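Local coordinates for uncharacterized protein (PDB 4KW2) that is of unknown function but adopts a xylose isomerase-like TIM barrel and may act as a sugar isomerase or a related enzyme, at residues Gly197-Asp209 / His234-Phe246. Numbering follows the deposited sequence.
Sequences GRIKVAHLKDLTD and HFNGLISIEYDDF. With SO4 (sulfate ion), chain E.
Ile199 meets Phe235 nearly at a right angle, its CG2 lying 3.8 Å from Phe235 CE1; with Phe235 CG anti to the backbone N (chi1 177°), the ring reaches back over its own chain, one face on Gly237 N, and CZ comes near Ala202 CB. Strand 199-204 pairs in parallel with strand 238-241; they are the last two strands of the closed eight-stranded barrel, joined by helix 222-232 in a beta-alpha-beta unit. Five bonds fix the register, from Leu238 N to Lys200 O (2.9 Å) through to Glu242 N to Leu204 O (2.7 Å). His203 and Ser240 share one side of the sheet, where CD2 of the imidazole lies 3.9 Å from Ser240 CB and both polar ends bond Glu52. On the other side Leu204 spreads CD1 and CD2 over Ile239 CG2, and CD2 also meets Ile241 CG2. At Asp206 and Leu207, Glu242 holds the chain twice: its side-chain OE1 accepts from Asp206 N at 3.0 Å and 169°, and the backbone O of Glu242 accepts from Leu207 N. A water donates to Asp206 OD1 and Glu242 OE2, bridging carboxylates whose planes stand 77° apart. Leu207 CD2 then packs on Ile241 CD1, 3.8 Å away, and both side chains touch Ile253 of helix 250-262. Held through OE1 by Asp206 N and through OE2 by the water, the Glu242 carboxylate is limited in its rotation at the C-terminal end of the barrel strands, where TIM-barrel enzymes have their active sites.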
ATOM      1  N   GLY A 197       9.586   6.336  27.474  1.00 99.11           N
ATOM      2  CA  GLY A 197      10.406   5.656  28.477  1.00 94.52           C
ATOM      3  C   GLY A 197      10.150   4.161  28.401  1.00 91.77           C
ATOM      4  O   GLY A 197      11.033   3.356  28.695  1.00 94.48           O
ATOM      5  N   ARG A 198       8.927   3.796  28.018  1.00 84.99           N
ATOM      6  CA  ARG A 198       8.593   2.419  27.644  1.00 74.09           C
ATOM      7  C   ARG A 198       8.693   2.185  26.125  1.00 64.32           C
ATOM      8  O   ARG A 198       8.491   1.063  25.663  1.00 60.66           O
ATOM      9  CB  ARG A 198       7.187   2.048  28.132  1.00 70.04           C
ATOM     10  CG  ARG A 198       7.110   1.576  29.576  1.00 67.56           C
ATOM     11  CD  ARG A 198       5.827   0.791  29.802  1.00 63.84           C
ATOM     12  NE  ARG A 198       5.520   0.591  31.217  1.00 62.21           N
ATOM     13  CZ  ARG A 198       5.872  -0.466  31.950  1.00 65.68           C
ATOM     14  NH1 ARG A 198       6.571  -1.473  31.434  1.00 63.65           N
ATOM     15  NH2 ARG A 198       5.517  -0.514  33.230  1.00 71.79           N
ATOM     16  N   ILE A 199       9.003   3.230  25.353  1.00 61.04           N
ATOM     17  CA  ILE A 199       9.164   3.093  23.903  1.00 57.09           C
ATOM     18  C   ILE A 199      10.537   2.498  23.620  1.00 51.55           C
ATOM     19  O   ILE A 199      11.548   3.184  23.758  1.00 54.25           O
ATOM     20  CB  ILE A 199       9.060   4.439  23.150  1.00 58.11           C
ATOM     21  CG1 ILE A 199       7.774   5.193  23.513  1.00 64.72           C
ATOM     22  CG2 ILE A 199       9.131   4.203  21.646  1.00 54.02           C
ATOM     23  CD1 ILE A 199       6.499   4.464  23.146  1.00 68.98           C
ATOM     24  N   LYS A 200      10.570   1.230  23.219  1.00 43.75           N
ATOM     25  CA  LYS A 200      11.836   0.523  23.025  1.00 44.14           C
ATOM     26  C   LYS A 200      12.272   0.439  21.563  1.00 40.47           C
ATOM     27  O   LYS A 200      13.465   0.388  21.284  1.00 41.89           O
ATOM     28  CB  LYS A 200      11.753  -0.879  23.631  1.00 46.08           C
ATOM     29  CG  LYS A 200      11.596  -0.858  25.140  1.00 47.45           C
ATOM     30  CD  LYS A 200      11.737  -2.242  25.740  1.00 49.26           C
ATOM     31  CE  LYS A 200      11.385  -2.238  27.222  1.00 52.68           C
ATOM     32  NZ  LYS A 200      12.255  -1.333  28.021  1.00 52.23           N
ATOM     33  N   VAL A 201      11.312   0.410  20.641  1.00 38.31           N
ATOM     34  CA  VAL A 201      11.604   0.279  19.220  1.00 36.35           C
ATOM     35  C   VAL A 201      10.719   1.225  18.408  1.00 36.78           C
ATOM     36  O   VAL A 201       9.531   1.353  18.676  1.00 39.12           O
ATOM     37  CB  VAL A 201      11.391  -1.178  18.732  1.00 35.80           C
ATOM     38  CG1 VAL A 201      11.648  -1.306  17.233  1.00 34.29           C
ATOM     39  CG2 VAL A 201      12.287  -2.133  19.506  1.00 38.40           C
ATOM     40  N   ALA A 202      11.311   1.883  17.417  1.00 37.79           N
ATOM     41  CA  ALA A 202      10.557   2.677  16.460  1.00 38.51           C
ATOM     42  C   ALA A 202      10.716   2.067  15.073  1.00 36.64           C
ATOM     43  O   ALA A 202      11.823   1.975  14.559  1.00 37.58           O
ATOM     44  CB  ALA A 202      11.048   4.113  16.466  1.00 40.44           C
ATOM     45  N   HIS A 203       9.604   1.648  14.478  1.00 38.75           N
ATOM     46  CA  HIS A 203       9.589   1.137  13.109  1.00 36.73           C
ATOM     47  C   HIS A 203       9.427   2.265  12.108  1.00 34.80           C
ATOM     48  O   HIS A 203       8.401   2.936  12.088  1.00 37.50           O
ATOM     49  CB  HIS A 203       8.436   0.153  12.918  1.00 36.72           C
ATOM     50  CG  HIS A 203       8.742  -1.235  13.367  1.00 38.72           C
ATOM     51  ND1 HIS A 203       7.896  -2.295  13.121  1.00 41.26           N
ATOM     52  CD2 HIS A 203       9.805  -1.746  14.029  1.00 38.67           C
ATOM     53  CE1 HIS A 203       8.422  -3.398  13.622  1.00 40.56           C
ATOM     54  NE2 HIS A 203       9.579  -3.092  14.179  1.00 39.52           N
ATOM     55  N   LEU A 204      10.446   2.474  11.287  1.00 38.96           N
ATOM     56  CA  LEU A 204      10.344   3.336  10.115  1.00 38.53           C
ATOM     57  C   LEU A 204      10.059   2.465   8.913  1.00 39.05           C
ATOM     58  O   LEU A 204      10.910   1.672   8.505  1.00 43.45           O
ATOM     59  CB  LEU A 204      11.647   4.091   9.871  1.00 44.89           C
ATOM     60  CG  LEU A 204      11.752   5.500  10.429  1.00 46.48           C
ATOM     61  CD1 LEU A 204      11.417   5.505  11.912  1.00 49.61           C
ATOM     62  CD2 LEU A 204      13.154   6.025  10.170  1.00 46.20           C
ATOM     63  N   LYS A 205       8.863   2.611   8.354  1.00 38.33           N
ATOM     64  CA  LYS A 205       8.459   1.881   7.161  1.00 39.39           C
ATOM     65  C   LYS A 205       8.655   2.776   5.940  1.00 36.54           C
ATOM     66  O   LYS A 205       8.478   3.987   6.025  1.00 34.13           O
ATOM     67  CB  LYS A 205       6.994   1.468   7.282  1.00 45.29           C
ATOM     68  CG  LYS A 205       6.508   0.513   6.207  1.00 55.24           C
ATOM     69  CD  LYS A 205       5.112  -0.003   6.539  1.00 66.30           C
ATOM     70  CE  LYS A 205       4.412  -0.595   5.322  1.00 69.84           C
ATOM     71  NZ  LYS A 205       5.157  -1.748   4.746  1.00 70.51           N
ATOM     72  N   ASP A 206       9.020   2.170   4.813  1.00 36.63           N
ATOM     73  CA  ASP A 206       9.179   2.882   3.545  1.00 40.69           C
ATOM     74  C   ASP A 206      10.019   4.145   3.694  1.00 39.26           C
ATOM     75  O   ASP A 206       9.602   5.237   3.311  1.00 38.43           O
ATOM     76  CB  ASP A 206       7.810   3.198   2.933  1.00 43.32           C
ATOM     77  CG  ASP A 206       7.087   1.946   2.465  1.00 53.46           C
ATOM     78  OD1 ASP A 206       7.722   1.108   1.782  1.00 53.49           O
ATOM     79  OD2 ASP A 206       5.889   1.795   2.785  1.00 61.71           O
ATOM     80  N   LEU A 207      11.209   3.973   4.256  1.00 38.43           N
ATOM     81  CA  LEU A 207      12.127   5.073   4.448  1.00 38.98           C
ATOM     82  C   LEU A 207      12.487   5.641   3.092  1.00 36.53           C
ATOM     83  O   LEU A 207      12.767   4.889   2.169  1.00 34.53           O
ATOM     84  CB  LEU A 207      13.395   4.611   5.174  1.00 39.78           C
ATOM     85  CG  LEU A 207      14.432   5.704   5.441  1.00 39.60           C
ATOM     86  CD1 LEU A 207      13.817   6.824   6.255  1.00 41.11           C
ATOM     87  CD2 LEU A 207      15.647   5.130   6.143  1.00 41.27           C
ATOM     88  N   THR A 208      12.446   6.967   2.982  1.00 35.61           N
ATOM     89  CA  THR A 208      12.827   7.666   1.761  1.00 34.40           C
ATOM     90  C   THR A 208      14.070   8.513   1.994  1.00 33.59           C
ATOM     91  O   THR A 208      14.524   8.697   3.125  1.00 34.20           O
ATOM     92  CB  THR A 208      11.691   8.573   1.249  1.00 35.50           C
ATOM     93  OG1 THR A 208      11.391   9.576   2.228  1.00 33.33           O
ATOM     94  CG2 THR A 208      10.444   7.755   0.975  1.00 35.74           C
ATOM     95  N   ASP A 209      14.615   9.012   0.895  1.00 36.76           N
ATOM     96  CA  ASP A 209      15.757   9.914   0.911  1.00 36.60           C
ATOM     97  C   ASP A 209      15.413  11.158   1.735  1.00 32.96           C
ATOM     98  O   ASP A 209      14.478  11.888   1.406  1.00 31.04           O
ATOM     99  CB  ASP A 209      16.095  10.310  -0.537  1.00 39.43           C
ATOM    100  CG  ASP A 209      17.472  10.924  -0.685  1.00 41.32           C
ATOM    101  OD1 ASP A 209      18.130  11.256   0.324  1.00 40.23           O
ATOM    102  OD2 ASP A 209      17.905  11.072  -1.842  1.00 51.00           O
ATOM    103  N   HIS A 234      14.505  12.253  24.231  1.00 41.71           N
ATOM    104  CA  HIS A 234      15.538  11.392  24.798  1.00 44.39           C
ATOM    105  C   HIS A 234      15.273   9.922  24.470  1.00 42.72           C
ATOM    106  O   HIS A 234      15.390   9.047  25.327  1.00 43.47           O
ATOM    107  CB  HIS A 234      15.651  11.605  26.309  1.00 49.40           C
ATOM    108  CG  HIS A 234      16.883  11.004  26.912  1.00 57.66           C
ATOM    109  ND1 HIS A 234      16.870   9.804  27.594  1.00 61.75           N
ATOM    110  CD2 HIS A 234      18.167  11.432  26.929  1.00 63.84           C
ATOM    111  CE1 HIS A 234      18.092   9.522  28.005  1.00 65.01           C
ATOM    112  NE2 HIS A 234      18.898  10.494  27.617  1.00 68.49           N
ATOM    113  N   PHE A 235      14.908   9.659  23.223  1.00 39.92           N
ATOM    114  CA  PHE A 235      14.718   8.299  22.767  1.00 39.03           C
ATOM    115  C   PHE A 235      16.075   7.624  22.772  1.00 37.47           C
ATOM    116  O   PHE A 235      17.033   8.158  22.225  1.00 38.55           O
ATOM    117  CB  PHE A 235      14.116   8.283  21.363  1.00 40.67           C
ATOM    118  CG  PHE A 235      13.962   6.908  20.788  1.00 40.59           C
ATOM    119  CD1 PHE A 235      12.963   6.060  21.240  1.00 39.94           C
ATOM    120  CD2 PHE A 235      14.823   6.455  19.797  1.00 41.33           C
ATOM    121  CE1 PHE A 235      12.818   4.790  20.710  1.00 37.46           C
ATOM    122  CE2 PHE A 235      14.680   5.184  19.265  1.00 39.92           C
ATOM    123  CZ  PHE A 235      13.675   4.354  19.722  1.00 37.62           C
ATOM    124  N   ASN A 236      16.163   6.470  23.420  1.00 38.11           N
ATOM    125  CA  ASN A 236      17.403   5.701  23.441  1.00 42.91           C
ATOM    126  C   ASN A 236      17.191   4.222  23.111  1.00 41.02           C
ATOM    127  O   ASN A 236      17.976   3.376  23.500  1.00 41.06           O
ATOM    128  CB  ASN A 236      18.130   5.879  24.783  1.00 48.29           C
ATOM    129  CG  ASN A 236      17.273   5.503  25.977  1.00 51.22           C
ATOM    130  OD1 ASN A 236      16.216   4.882  25.838  1.00 53.25           O
ATOM    131  ND2 ASN A 236      17.725   5.886  27.163  1.00 54.65           N
ATOM    132  N   GLY A 237      16.130   3.926  22.369  1.00 40.51           N
ATOM    133  CA  GLY A 237      15.848   2.568  21.947  1.00 38.05           C
ATOM    134  C   GLY A 237      16.406   2.300  20.567  1.00 36.24           C
ATOM    135  O   GLY A 237      17.406   2.885  20.165  1.00 35.95           O
ATOM    136  N   LEU A 238      15.733   1.419  19.837  1.00 37.23           N
ATOM    137  CA  LEU A 238      16.170   1.002  18.515  1.00 34.43           C
ATOM    138  C   LEU A 238      15.285   1.630  17.445  1.00 33.82           C
ATOM    139  O   LEU A 238      14.068   1.479  17.478  1.00 33.37           O
ATOM    140  CB  LEU A 238      16.120  -0.526  18.423  1.00 32.69           C
ATOM    141  CG  LEU A 238      16.374  -1.190  17.065  1.00 32.55           C
ATOM    142  CD1 LEU A 238      17.817  -0.989  16.626  1.00 33.72           C
ATOM    143  CD2 LEU A 238      16.020  -2.668  17.123  1.00 30.61           C
ATOM    144  N   ILE A 239      15.904   2.340  16.505  1.00 37.48           N
ATOM    145  CA  ILE A 239      15.224   2.772  15.288  1.00 37.44           C
ATOM    146  C   ILE A 239      15.440   1.673  14.263  1.00 37.64           C
ATOM    147  O   ILE A 239      16.555   1.463  13.781  1.00 38.14           O
ATOM    148  CB  ILE A 239      15.776   4.096  14.720  1.00 39.20           C
ATOM    149  CG1 ILE A 239      15.736   5.199  15.774  1.00 41.55           C
ATOM    150  CG2 ILE A 239      14.965   4.530  13.504  1.00 39.95           C
ATOM    151  CD1 ILE A 239      16.386   6.487  15.312  1.00 45.75           C
ATOM    152  N   SER A 240      14.364   0.975  13.936  1.00 34.69           N
ATOM    153  CA  SER A 240      14.427  -0.163  13.048  1.00 33.69           C
ATOM    154  C   SER A 240      13.817   0.226  11.704  1.00 34.86           C
ATOM    155  O   SER A 240      12.597   0.413  11.592  1.00 34.52           O
ATOM    156  CB  SER A 240      13.678  -1.333  13.677  1.00 31.99           C
ATOM    157  OG  SER A 240      14.051  -2.538  13.056  1.00 35.71           O
ATOM    158  N   ILE A 241      14.665   0.354  10.688  1.00 33.35           N
ATOM    159  CA  ILE A 241      14.230   0.890   9.409  1.00 35.28           C
ATOM    160  C   ILE A 241      13.900  -0.193   8.378  1.00 33.78           C
ATOM    161  O   ILE A 241      14.536  -1.250   8.313  1.00 33.87           O
ATOM    162  CB  ILE A 241      15.250   1.894   8.816  1.00 40.15           C
ATOM    163  CG1 ILE A 241      16.492   1.193   8.266  1.00 46.07           C
ATOM    164  CG2 ILE A 241      15.656   2.925   9.863  1.00 41.75           C
ATOM    165  CD1 ILE A 241      16.859   1.648   6.873  1.00 48.79           C
ATOM    166  N   GLU A 242      12.884   0.094   7.579  1.00 31.98           N
ATOM    167  CA  GLU A 242      12.519  -0.727   6.442  1.00 31.21           C
ATOM    168  C   GLU A 242      12.423   0.221   5.258  1.00 29.86           C
ATOM    169  O   GLU A 242      12.050   1.390   5.420  1.00 28.34           O
ATOM    170  CB  GLU A 242      11.171  -1.412   6.714  1.00 33.44           C
ATOM    171  CG  GLU A 242      10.754  -2.483   5.709  1.00 35.69           C
ATOM    172  CD  GLU A 242      10.032  -1.945   4.480  1.00 37.78           C
ATOM    173  OE1 GLU A 242       9.560  -0.782   4.476  1.00 35.73           O
ATOM    174  OE2 GLU A 242       9.937  -2.707   3.499  1.00 40.47           O
ATOM    175  N   TYR A 243      12.778  -0.262   4.076  1.00 29.02           N
ATOM    176  CA  TYR A 243      12.504   0.479   2.856  1.00 30.17           C
ATOM    177  C   TYR A 243      12.203  -0.454   1.699  1.00 31.36           C
ATOM    178  O   TYR A 243      12.457  -1.654   1.774  1.00 33.20           O
ATOM    179  CB  TYR A 243      13.654   1.443   2.522  1.00 30.51           C
ATOM    180  CG  TYR A 243      14.974   0.825   2.094  1.00 31.60           C
ATOM    181  CD1 TYR A 243      15.949   0.496   3.028  1.00 30.18           C
ATOM    182  CD2 TYR A 243      15.269   0.622   0.748  1.00 32.94           C
ATOM    183  CE1 TYR A 243      17.169  -0.034   2.642  1.00 29.86           C
ATOM    184  CE2 TYR A 243      16.487   0.086   0.352  1.00 34.30           C
ATOM    185  CZ  TYR A 243      17.434  -0.237   1.305  1.00 34.16           C
ATOM    186  OH  TYR A 243      18.647  -0.750   0.920  1.00 34.63           O
ATOM    187  N   ASP A 244      11.639   0.109   0.639  1.00 33.34           N
ATOM    188  CA  ASP A 244      11.356  -0.644  -0.569  1.00 36.79           C
ATOM    189  C   ASP A 244      12.637  -0.745  -1.382  1.00 38.10           C
ATOM    190  O   ASP A 244      13.047   0.228  -2.016  1.00 40.45           O
ATOM    191  CB  ASP A 244      10.262   0.057  -1.378  1.00 37.82           C
ATOM    192  CG  ASP A 244       9.705  -0.812  -2.488  1.00 39.79           C
ATOM    193  OD1 ASP A 244      10.434  -1.701  -2.986  1.00 40.23           O
ATOM    194  OD2 ASP A 244       8.531  -0.600  -2.862  1.00 40.43           O
ATOM    195  N   ASP A 245      13.264  -1.921  -1.375  1.00 40.30           N
ATOM    196  CA  ASP A 245      14.571  -2.086  -2.019  1.00 44.16           C
ATOM    197  C   ASP A 245      14.479  -2.178  -3.534  1.00 42.74           C
ATOM    198  O   ASP A 245      15.501  -2.233  -4.203  1.00 49.08           O
ATOM    199  CB  ASP A 245      15.343  -3.292  -1.456  1.00 50.00           C
ATOM    200  CG  ASP A 245      14.746  -4.630  -1.863  1.00 51.91           C
ATOM    201  OD1 ASP A 245      13.504  -4.743  -1.930  1.00 55.64           O
ATOM    202  OD2 ASP A 245      15.526  -5.576  -2.095  1.00 50.52           O
ATOM    203  N   PHE A 246      13.263  -2.201  -4.070  1.00 42.12           N
ATOM    204  CA  PHE A 246      13.076  -2.133  -5.512  1.00 45.01           C
ATOM    205  C   PHE A 246      12.917  -0.689  -5.996  1.00 43.60           C
ATOM    206  O   PHE A 246      13.194  -0.392  -7.160  1.00 45.09           O
ATOM    207  CB  PHE A 246      11.884  -2.990  -5.942  1.00 48.14           C
ATOM    208  CG  PHE A 246      12.135  -4.473  -5.837  1.00 53.54           C
ATOM    209  CD1 PHE A 246      12.680  -5.177  -6.910  1.00 53.42           C
ATOM    210  CD2 PHE A 246      11.831  -5.169  -4.667  1.00 54.48           C
ATOM    211  CE1 PHE A 246      12.912  -6.542  -6.822  1.00 53.37           C
ATOM    212  CE2 PHE A 246      12.065  -6.536  -4.572  1.00 54.32           C
ATOM    213  CZ  PHE A 246      12.606  -7.223  -5.652  1.00 54.97           C
TER
HETATM  214  S   SO4 E 303       3.919   2.188  35.347  0.50 60.73           S
HETATM  215  O1  SO4 E 303       4.426   3.412  36.006  0.50 54.64           O
HETATM  216  O2  SO4 E 303       4.652   1.015  35.871  0.50 51.21           O
HETATM  217  O3  SO4 E 303       2.475   2.036  35.631  0.50 59.23           O
HETATM  218  O4  SO4 E 303       4.119   2.297  33.883  0.50 56.93           O
HETATM  219  O   HOH W   1       8.626  -1.471   1.374  1.00 38.85           O
HETATM  220  O   HOH W   2      11.228   2.898   0.785  1.00 37.98           O